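Local coordinates for hypothetical conserved protein TTC0263 (Thermus thermophilus, PDB 2PL2) that is of unknown function but belongs to the tetratricopeptide repeat proteins, all-helical scaffolds whose stacked antiparallel helices commonly present surfaces for binding other proteins, at residues A85-A90 / Y128-E133; S105-A110 / H121-L126; T48-G53 / L79-V84. One frame throughout, in Å; residues are numbered along the deposited sequence.

Contact 1: residues A85-A90 / Y128-E133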
loop_
_atom_site.group_PDB
_atom_site.type_symbol
_atom_site.label_atom_id
_atom_site.label_comp_id
_atom_site.label_asym_id
_atom_site.label_seq_id
_atom_site.Cartn_x
_atom_site.Cartn_y
_atom_site.Cartn_z
ATOM N N ALA A 85 -8.884 -5.894 -4.411
ATOM C CA ALA A 85 -8.312 -4.584 -4.661
ATOM C C ALA A 85 -9.306 -3.804 -5.507
ATOM O O ALA A 85 -9.611 -2.647 -5.219
ATOM C CB ALA A 85 -6.975 -4.721 -5.392
ATOM N N LEU A 86 -9.813 -4.460 -6.548
ATOM C CA LEU A 86 -10.795 -3.871 -7.454
ATOM C C LEU A 86 -12.075 -3.494 -6.703
ATOM O O LEU A 86 -12.799 -2.590 -7.120
ATOM C CB LEU A 86 -11.138 -4.861 -8.563
ATOM C CG LEU A 86 -10.077 -5.179 -9.616
ATOM C CD1 LEU A 86 -10.468 -6.440 -10.383
ATOM C CD2 LEU A 86 -9.941 -3.996 -10.553
ATOM N N TYR A 87 -12.358 -4.198 -5.609
ATOM C CA TYR A 87 -13.544 -3.929 -4.796
ATOM C C TYR A 87 -13.403 -2.650 -3.981
ATOM O O TYR A 87 -14.367 -1.908 -3.815
ATOM C CB TYR A 87 -13.819 -5.074 -3.823
ATOM C CG TYR A 87 -14.640 -4.625 -2.627
ATOM C CD1 TYR A 87 -15.988 -4.309 -2.768
ATOM C CD2 TYR A 87 -14.044 -4.442 -1.371
ATOM C CE1 TYR A 87 -16.728 -3.825 -1.690
ATOM C CE2 TYR A 87 -14.770 -3.959 -0.293
ATOM C CZ TYR A 87 -16.112 -3.646 -0.460
ATOM O OH TYR A 87 -16.855 -3.156 0.593
ATOM N N ARG A 88 -12.212 -2.421 -3.439
ATOM C CA ARG A 88 -11.966 -1.228 -2.647
ATOM C C ARG A 88 -12.040 -0.047 -3.598
ATOM O O ARG A 88 -12.608 0.998 -3.274
ATOM C CB ARG A 88 -10.582 -1.295 -1.994
ATOM C CG ARG A 88 -10.403 -2.459 -1.029
ATOM C CD ARG A 88 -9.023 -2.454 -0.375
ATOM N NE ARG A 88 -8.851 -3.555 0.574
ATOM C CZ ARG A 88 -9.568 -3.711 1.685
ATOM N NH1 ARG A 88 -10.516 -2.834 1.998
ATOM N NH2 ARG A 88 -9.337 -4.747 2.484
ATOM N N GLN A 89 -11.468 -0.243 -4.784
ATOM C CA GLN A 89 -11.434 0.766 -5.839
ATOM C C GLN A 89 -12.789 0.829 -6.551
ATOM O O GLN A 89 -12.963 1.572 -7.516
ATOM C CB GLN A 89 -10.314 0.409 -6.826
ATOM C CG GLN A 89 -10.294 1.176 -8.127
ATOM C CD GLN A 89 -10.329 0.247 -9.331
ATOM O OE1 GLN A 89 -11.335 -0.412 -9.585
ATOM N NE2 GLN A 89 -9.224 0.182 -10.066
ATOM N N ALA A 90 -13.750 0.056 -6.051
ATOM C CA ALA A 90 -15.083 0.013 -6.637
ATOM C C ALA A 90 -15.717 1.386 -6.795
ATOM O O ALA A 90 -16.120 2.013 -5.815
ATOM C CB ALA A 90 -15.988 -0.873 -5.801
ATOM N N TYR A 128 -15.599 -12.377 3.172
ATOM C CA TYR A 128 -16.931 -12.355 3.772
ATOM C C TYR A 128 -17.131 -11.074 4.577
ATOM O O TYR A 128 -18.235 -10.524 4.619
ATOM C CB TYR A 128 -17.134 -13.552 4.691
ATOM C CG TYR A 128 -17.497 -14.824 3.976
ATOM C CD1 TYR A 128 -18.577 -14.870 3.089
ATOM C CD2 TYR A 128 -16.786 -15.988 4.203
ATOM C CE1 TYR A 128 -18.936 -16.050 2.452
ATOM C CE2 TYR A 128 -17.137 -17.176 3.575
ATOM C CZ TYR A 128 -18.212 -17.198 2.698
ATOM O OH TYR A 128 -18.541 -18.372 2.084
ATOM N N ALA A 129 -16.064 -10.606 5.222
ATOM C CA ALA A 129 -16.139 -9.380 6.013
ATOM C C ALA A 129 -16.439 -8.188 5.098
ATOM O O ALA A 129 -17.344 -7.402 5.368
ATOM C CB ALA A 129 -14.830 -9.160 6.762
ATOM N N LEU A 130 -15.678 -8.056 4.015
ATOM C CA LEU A 130 -15.893 -6.963 3.069
ATOM C C LEU A 130 -17.324 -7.022 2.558
ATOM O O LEU A 130 -17.890 -6.002 2.161
ATOM C CB LEU A 130 -14.910 -7.069 1.903
ATOM C CG LEU A 130 -13.445 -6.935 2.327
ATOM C CD1 LEU A 130 -12.521 -7.238 1.163
ATOM C CD2 LEU A 130 -13.200 -5.525 2.854
ATOM N N LEU A 131 -17.900 -8.225 2.566
ATOM C CA LEU A 131 -19.276 -8.425 2.127
ATOM C C LEU A 131 -20.226 -8.137 3.286
ATOM O O LEU A 131 -21.435 -8.313 3.173
ATOM C CB LEU A 131 -19.488 -9.868 1.656
ATOM C CG LEU A 131 -19.001 -10.301 0.268
ATOM C CD1 LEU A 131 -19.011 -11.823 0.185
ATOM C CD2 LEU A 131 -19.879 -9.702 -0.813
ATOM N N GLY A 132 -19.675 -7.690 4.404
ATOM C CA GLY A 132 -20.511 -7.410 5.550
ATOM C C GLY A 132 -21.123 -8.690 6.080
ATOM O O GLY A 132 -22.199 -8.673 6.679
ATOM N N GLU A 133 -20.452 -9.810 5.841
ATOM C CA GLU A 133 -20.938 -11.095 6.331
ATOM C C GLU A 133 -20.098 -11.537 7.519
ATOM O O GLU A 133 -19.392 -12.549 7.473
ATOM C CB GLU A 133 -20.890 -12.146 5.226
ATOM C CG GLU A 133 -21.973 -11.983 4.173
ATOM C CD GLU A 133 -21.938 -13.093 3.148
ATOM O OE1 GLU A 133 -20.930 -13.194 2.407
ATOM O OE2 GLU A 133 -22.913 -13.872 3.092
#
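The guanidinium of Arg88 carries Leu130 over one face, where CD1 lies, while CD2 of the same leucine stands 3.9 Å from Arg88 NH1. The phenol ring of Tyr87 meets Leu130 obliquely: Tyr87 CE2 is 3.8 Å from Leu130 CB, and Tyr87 CD2 is 4.1 Å from Leu130 CD1.

Leu130 is thus shared by two consecutive side chains of segment 85-90. Tyr87 leans across with CG turned opposite the backbone N (chi1 157°), which brings its hydroxyl toward the last turn of the other helix; there Tyr87 OH lies 3.4 Å from Leu130 O. Arg88 reaches Leu130 on a chain extended from CG to NE. Leu100 of helix 93-113 touches both Tyr87 and Leu130, and Leu52 of the second subunit packs on Arg88.

Just beyond, Gly132 closes helix 118-130 with positive phi in a Schellman motif. Helices 73-88 and 118-130, two apart in the chain, meet here at their C-terminal ends with helix 93-113 packed on both, as in the helical stacking of tetratricopeptide repeats.

Contact 2: residues S105-A110 / H121-L126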
loop_
_atom_site.group_PDB
_atom_site.type_symbol
_atom_site.label_atom_id
_atom_site.label_comp_id
_atom_site.label_asym_id
_atom_site.label_seq_id
_atom_site.Cartn_x
_atom_site.Cartn_y
_atom_site.Cartn_z
ATOM N N SER A 105 -15.941 -16.906 -5.261
ATOM C CA SER A 105 -16.058 -18.005 -6.198
ATOM C C SER A 105 -14.718 -18.658 -6.471
ATOM O O SER A 105 -14.590 -19.878 -6.429
ATOM C CB SER A 105 -16.675 -17.501 -7.507
ATOM O OG SER A 105 -16.947 -18.574 -8.388
ATOM N N VAL A 106 -13.715 -17.842 -6.748
ATOM C CA VAL A 106 -12.386 -18.358 -7.048
ATOM C C VAL A 106 -11.757 -19.035 -5.829
ATOM O O VAL A 106 -11.045 -20.033 -5.946
ATOM C CB VAL A 106 -11.476 -17.214 -7.558
ATOM C CG1 VAL A 106 -10.093 -17.732 -7.820
ATOM C CG2 VAL A 106 -12.061 -16.610 -8.844
ATOM N N LEU A 107 -12.016 -18.479 -4.652
ATOM C CA LEU A 107 -11.488 -19.047 -3.421
ATOM C C LEU A 107 -12.134 -20.406 -3.231
ATOM O O LEU A 107 -11.469 -21.367 -2.858
ATOM C CB LEU A 107 -11.793 -18.127 -2.229
ATOM C CG LEU A 107 -10.927 -16.867 -2.142
ATOM C CD1 LEU A 107 -11.466 -15.942 -1.068
ATOM C CD2 LEU A 107 -9.496 -17.262 -1.819
ATOM N N LYS A 108 -13.431 -20.483 -3.509
ATOM C CA LYS A 108 -14.163 -21.741 -3.399
ATOM C C LYS A 108 -13.555 -22.804 -4.324
ATOM O O LYS A 108 -13.337 -23.941 -3.902
ATOM C CB LYS A 108 -15.630 -21.523 -3.753
ATOM C CG LYS A 108 -16.514 -22.692 -3.396
ATOM C CD LYS A 108 -16.515 -22.941 -1.897
ATOM C CE LYS A 108 -17.337 -24.177 -1.547
ATOM N NZ LYS A 108 -17.343 -24.421 -0.069
ATOM N N ASP A 109 -13.272 -22.436 -5.578
ATOM C CA ASP A 109 -12.671 -23.376 -6.532
ATOM C C ASP A 109 -11.321 -23.831 -5.998
ATOM O O ASP A 109 -10.948 -24.995 -6.139
ATOM C CB ASP A 109 -12.428 -22.750 -7.919
ATOM C CG ASP A 109 -13.681 -22.188 -8.557
ATOM O OD1 ASP A 109 -14.795 -22.691 -8.274
ATOM O OD2 ASP A 109 -13.536 -21.240 -9.368
ATOM N N ALA A 110 -10.570 -22.905 -5.413
ATOM C CA ALA A 110 -9.270 -23.259 -4.868
ATOM C C ALA A 110 -9.449 -24.271 -3.732
ATOM O O ALA A 110 -8.628 -25.170 -3.544
ATOM C CB ALA A 110 -8.564 -22.013 -4.355
ATOM N N HIS A 121 -8.694 -19.972 3.629
ATOM C CA HIS A 121 -9.695 -19.696 4.649
ATOM C C HIS A 121 -9.519 -18.290 5.218
ATOM O O HIS A 121 -10.485 -17.635 5.601
ATOM C CB HIS A 121 -9.608 -20.764 5.743
ATOM C CG HIS A 121 -10.006 -22.129 5.273
ATOM N ND1 HIS A 121 -11.320 -22.471 4.995
ATOM C CD2 HIS A 121 -9.270 -23.223 4.976
ATOM C CE1 HIS A 121 -11.367 -23.707 4.548
ATOM N NE2 HIS A 121 -10.130 -24.191 4.525
ATOM N N LEU A 122 -8.277 -17.825 5.250
ATOM C CA LEU A 122 -7.988 -16.487 5.730
ATOM C C LEU A 122 -8.589 -15.494 4.749
ATOM O O LEU A 122 -9.327 -14.577 5.141
ATOM C CB LEU A 122 -6.473 -16.266 5.833
ATOM C CG LEU A 122 -6.080 -14.801 6.107
ATOM C CD1 LEU A 122 -6.834 -14.294 7.345
ATOM C CD2 LEU A 122 -4.568 -14.657 6.263
ATOM N N GLN A 123 -8.274 -15.688 3.467
ATOM C CA GLN A 123 -8.790 -14.822 2.413
ATOM C C GLN A 123 -10.306 -14.905 2.348
ATOM O O GLN A 123 -10.983 -13.895 2.176
ATOM C CB GLN A 123 -8.212 -15.222 1.055
ATOM C CG GLN A 123 -7.102 -14.313 0.551
ATOM C CD GLN A 123 -7.531 -12.858 0.466
ATOM O OE1 GLN A 123 -8.570 -12.542 -0.109
ATOM N NE2 GLN A 123 -6.726 -11.965 1.037
ATOM N N ARG A 124 -10.843 -16.110 2.480
ATOM C CA ARG A 124 -12.281 -16.271 2.419
ATOM C C ARG A 124 -12.932 -15.455 3.524
ATOM O O ARG A 124 -13.964 -14.821 3.302
ATOM C CB ARG A 124 -12.660 -17.750 2.546
ATOM C CG ARG A 124 -14.096 -18.057 2.135
ATOM C CD ARG A 124 -14.385 -19.559 2.169
ATOM N NE ARG A 124 -14.313 -20.112 3.524
ATOM C CZ ARG A 124 -14.417 -21.408 3.800
ATOM N NH1 ARG A 124 -14.596 -22.277 2.813
ATOM N NH2 ARG A 124 -14.336 -21.838 5.052
ATOM N N GLY A 125 -12.330 -15.457 4.711
ATOM C CA GLY A 125 -12.884 -14.697 5.822
ATOM C C GLY A 125 -12.807 -13.199 5.580
ATOM O O GLY A 125 -13.745 -12.457 5.862
ATOM N N LEU A 126 -11.680 -12.756 5.037
ATOM C CA LEU A 126 -11.473 -11.347 4.735
ATOM C C LEU A 126 -12.478 -10.899 3.678
ATOM O O LEU A 126 -12.902 -9.742 3.663
ATOM C CB LEU A 126 -10.047 -11.131 4.227
ATOM C CG LEU A 126 -9.528 -9.691 4.116
ATOM C CD1 LEU A 126 -8.046 -9.719 3.722
ATOM C CD2 LEU A 126 -10.341 -8.910 3.090
#
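Leu107 pushes its isobutyl group over the backbone of helix 118-130, where Leu107 CD1 lies 3.6 Å from Arg124 CA. The other branch turns to the preceding residue, with Leu107 CD2 3.8 Å from Gln123 CB. The fork of the leucine therefore spans two successive residues of the facing helix, and the side chains of Leu107 and Gln123 lie nearly perpendicular. With chi1 at -75° CG sits opposite the carbonyl carbon, and chi2 of 171° sets CD1 anti to CA and carries it to Arg124, while CD2 diverges toward Gln123. Backbones come close here, Leu107 CA and Arg124 CA being 6.5 Å apart. Leu120 and Val127 of helix 118-130 also touch Leu107, and Ser80 of helix 73-88 meets both Leu107 and Gln123.

Polar groups gather beside this apolar junction. Arg124 NH1 and Lys108 NZ lie 4.5 Å apart, and the carboxylate of Glu111 joins them: OE2 forms a salt bridge with Arg124 NH1 and OE1 one with Lys108 NZ. His121 sets its ND1 over one face of the Arg124 guanidinium, displaced toward the rim, while Arg124 NH2 lies in the plane of the imidazole at its edge. The 3.1 Å between His121 ND1 and Arg124 NH2 is short, but the angle is too poor for a hydrogen bond. The opposite ring nitrogen, NE2, is hydrogen-bonded to Pro115 O, which helps fix the rotation of the ring.

Chemically the two zones divide the work: the buried leucine joins the helices by dispersion and close packing, while Glu111 probably offsets the two positive charges and ties the ends of Lys108 and Arg124 together. Donation from NE2 to a carbonyl, with ND1 turned to a cation, is consistent with a neutral imidazole.

Contact 3: residues T48-G53 / L79-V84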
loop_
_atom_site.group_PDB
_atom_site.type_symbol
_atom_site.label_atom_id
_atom_site.label_comp_id
_atom_site.label_asym_id
_atom_site.label_seq_id
_atom_site.Cartn_x
_atom_site.Cartn_y
_atom_site.Cartn_z
ATOM N N THR A 48 3.730 -9.330 -6.176
ATOM C CA THR A 48 4.473 -8.086 -6.080
ATOM C C THR A 48 3.727 -6.934 -6.773
ATOM O O THR A 48 3.782 -5.793 -6.312
ATOM C CB THR A 48 5.856 -8.251 -6.697
ATOM O OG1 THR A 48 6.465 -9.440 -6.173
ATOM C CG2 THR A 48 6.727 -7.045 -6.365
ATOM N N GLN A 49 3.023 -7.237 -7.861
ATOM C CA GLN A 49 2.264 -6.226 -8.589
ATOM C C GLN A 49 1.105 -5.696 -7.750
ATOM O O GLN A 49 0.792 -4.507 -7.789
ATOM C CB GLN A 49 1.732 -6.810 -9.904
ATOM C CG GLN A 49 2.832 -7.221 -10.888
ATOM C CD GLN A 49 2.293 -7.798 -12.177
ATOM O OE1 GLN A 49 1.458 -8.700 -12.158
ATOM N NE2 GLN A 49 2.777 -7.290 -13.309
ATOM N N LEU A 50 0.457 -6.581 -6.996
ATOM C CA LEU A 50 -0.658 -6.168 -6.145
ATOM C C LEU A 50 -0.123 -5.176 -5.108
ATOM O O LEU A 50 -0.743 -4.150 -4.844
ATOM C CB LEU A 50 -1.277 -7.384 -5.443
ATOM C CG LEU A 50 -2.143 -8.364 -6.250
ATOM C CD1 LEU A 50 -2.229 -9.694 -5.518
ATOM C CD2 LEU A 50 -3.535 -7.778 -6.467
ATOM N N LYS A 51 1.036 -5.493 -4.532
ATOM C CA LYS A 51 1.674 -4.641 -3.533
ATOM C C LYS A 51 2.034 -3.288 -4.136
ATOM O O LYS A 51 1.889 -2.258 -3.491
ATOM C CB LYS A 51 2.939 -5.315 -2.978
ATOM C CG LYS A 51 2.663 -6.474 -2.043
ATOM C CD LYS A 51 1.974 -5.991 -0.762
ATOM C CE LYS A 51 1.282 -7.132 -0.008
ATOM N NZ LYS A 51 2.193 -8.263 0.349
ATOM N N LEU A 52 2.495 -3.292 -5.384
ATOM C CA LEU A 52 2.863 -2.049 -6.061
ATOM C C LEU A 52 1.656 -1.375 -6.719
ATOM O O LEU A 52 1.805 -0.550 -7.613
ATOM C CB LEU A 52 3.956 -2.317 -7.106
ATOM C CG LEU A 52 5.279 -2.884 -6.579
ATOM C CD1 LEU A 52 6.289 -3.033 -7.718
ATOM C CD2 LEU A 52 5.825 -1.959 -5.490
ATOM N N GLY A 53 0.457 -1.735 -6.279
ATOM C CA GLY A 53 -0.748 -1.143 -6.839
ATOM C C GLY A 53 -1.034 -1.421 -8.310
ATOM O O GLY A 53 -1.906 -0.776 -8.897
ATOM N N LEU A 79 -5.410 -14.139 -8.076
ATOM C CA LEU A 79 -6.678 -13.734 -8.668
ATOM C C LEU A 79 -7.664 -13.265 -7.598
ATOM O O LEU A 79 -8.381 -12.289 -7.782
ATOM C CB LEU A 79 -7.249 -14.928 -9.446
ATOM C CG LEU A 79 -8.467 -14.810 -10.358
ATOM C CD1 LEU A 79 -8.255 -13.712 -11.379
ATOM C CD2 LEU A 79 -8.674 -16.147 -11.055
ATOM N N SER A 80 -7.685 -13.972 -6.479
ATOM C CA SER A 80 -8.565 -13.654 -5.363
ATOM C C SER A 80 -8.305 -12.272 -4.762
ATOM O O SER A 80 -9.239 -11.501 -4.524
ATOM C CB SER A 80 -8.404 -14.710 -4.275
ATOM O OG SER A 80 -9.044 -14.296 -3.089
ATOM N N GLU A 81 -7.038 -11.967 -4.498
ATOM C CA GLU A 81 -6.669 -10.678 -3.920
ATOM C C GLU A 81 -6.880 -9.550 -4.925
ATOM O O GLU A 81 -7.224 -8.429 -4.556
ATOM C CB GLU A 81 -5.209 -10.708 -3.467
ATOM C CG GLU A 81 -4.991 -11.453 -2.164
ATOM C CD GLU A 81 -3.735 -12.298 -2.180
ATOM O OE1 GLU A 81 -2.708 -11.801 -2.698
ATOM O OE2 GLU A 81 -3.771 -13.450 -1.668
ATOM N N ALA A 82 -6.679 -9.859 -6.200
ATOM C CA ALA A 82 -6.857 -8.887 -7.260
ATOM C C ALA A 82 -8.296 -8.380 -7.297
ATOM O O ALA A 82 -8.524 -7.182 -7.487
ATOM C CB ALA A 82 -6.472 -9.502 -8.594
ATOM N N TYR A 83 -9.263 -9.275 -7.104
ATOM C CA TYR A 83 -10.666 -8.859 -7.113
ATOM C C TYR A 83 -11.001 -7.970 -5.919
ATOM O O TYR A 83 -11.840 -7.067 -6.022
ATOM C CB TYR A 83 -11.609 -10.069 -7.124
ATOM C CG TYR A 83 -11.700 -10.737 -8.473
ATOM C CD1 TYR A 83 -12.111 -10.019 -9.602
ATOM C CD2 TYR A 83 -11.334 -12.073 -8.636
ATOM C CE1 TYR A 83 -12.139 -10.613 -10.855
ATOM C CE2 TYR A 83 -11.360 -12.673 -9.885
ATOM C CZ TYR A 83 -11.764 -11.941 -10.989
ATOM O OH TYR A 83 -11.772 -12.532 -12.231
ATOM N N VAL A 84 -10.361 -8.234 -4.783
ATOM C CA VAL A 84 -10.584 -7.433 -3.582
ATOM C C VAL A 84 -10.054 -6.011 -3.798
ATOM O O VAL A 84 -10.697 -5.040 -3.415
ATOM C CB VAL A 84 -9.885 -8.053 -2.339
ATOM C CG1 VAL A 84 -9.953 -7.087 -1.172
ATOM C CG2 VAL A 84 -10.549 -9.382 -1.967
#
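A chi1 of -74° places CG of Leu50 opposite its own carbonyl carbon, and from there the two methyl branches straddle successive residues of helix 73-88. Glu81 has a similar first torsion but is skewed from full extension at chi2 (140°), which brings its OE1 alongside Leu50.

One branch serves each partner. Leu50 CD2 rests on the backbone of Ala82, 3.6 Å from its CA, and also lies 4.0 Å from Ala82 CB. Leu50 CD1 lies against Glu81, 3.8 Å from its CB and 3.6 Å from its OE1. Glu81 thus offers the leucine both its methylene root and one carboxylate oxygen. Leu50 CA and Ala82 CA are 6.9 Å apart, and the small Ala82 side chain is consistent with so close an approach, Leu50 CD2 resting on main-chain atoms. Lys51 does not answer the nearby acid: its NZ is 6.8 Å from Glu81 OE1 and is hydrogen-bonded to Tyr16 OH.

Other helices flank segment 79-84. Leu79 and Tyr83 touch Leu59 of helix 55-68, which follows helix 39-51 in the chain, while Ser80 and Glu81 both meet Gln123 of helix 118-130.

Helix 39-51 ends within the same segment, just past Leu50, where Gly53, at positive phi, is the C-prime residue of a Schellman motif: Gly53 N bonds to Leu50 O and Leu54 N to Gln49 O. A leucine seated against a small residue between helices two apart in the sequence, followed by a tight glycine turn, suits the close helix stacking of the tetratricopeptide repeat fold.

How the contacts relate
In each of the three contacts one leucine meets two consecutive residues of the other helix, with its two branches divided between them in contacts 2 and 3. Helix 73-88 is the common element of contacts 1 and 3, using adjoining segments of it. The contact centres lie about 13 to 14 Å apart; contact 3 touches both others, whereas contacts 1 and 2 merely adjoin along helix 118-130. Leu130 CD1 of contact 1 is 3.5 Å from Val84 CG1 of contact 3, and Leu107 CD2 of contact 2 is 3.3 Å from Ser80 OG of contact 3. Along the chain, contact 2 is nested inside the span closed by contact 1, whereas contact 3 precedes both.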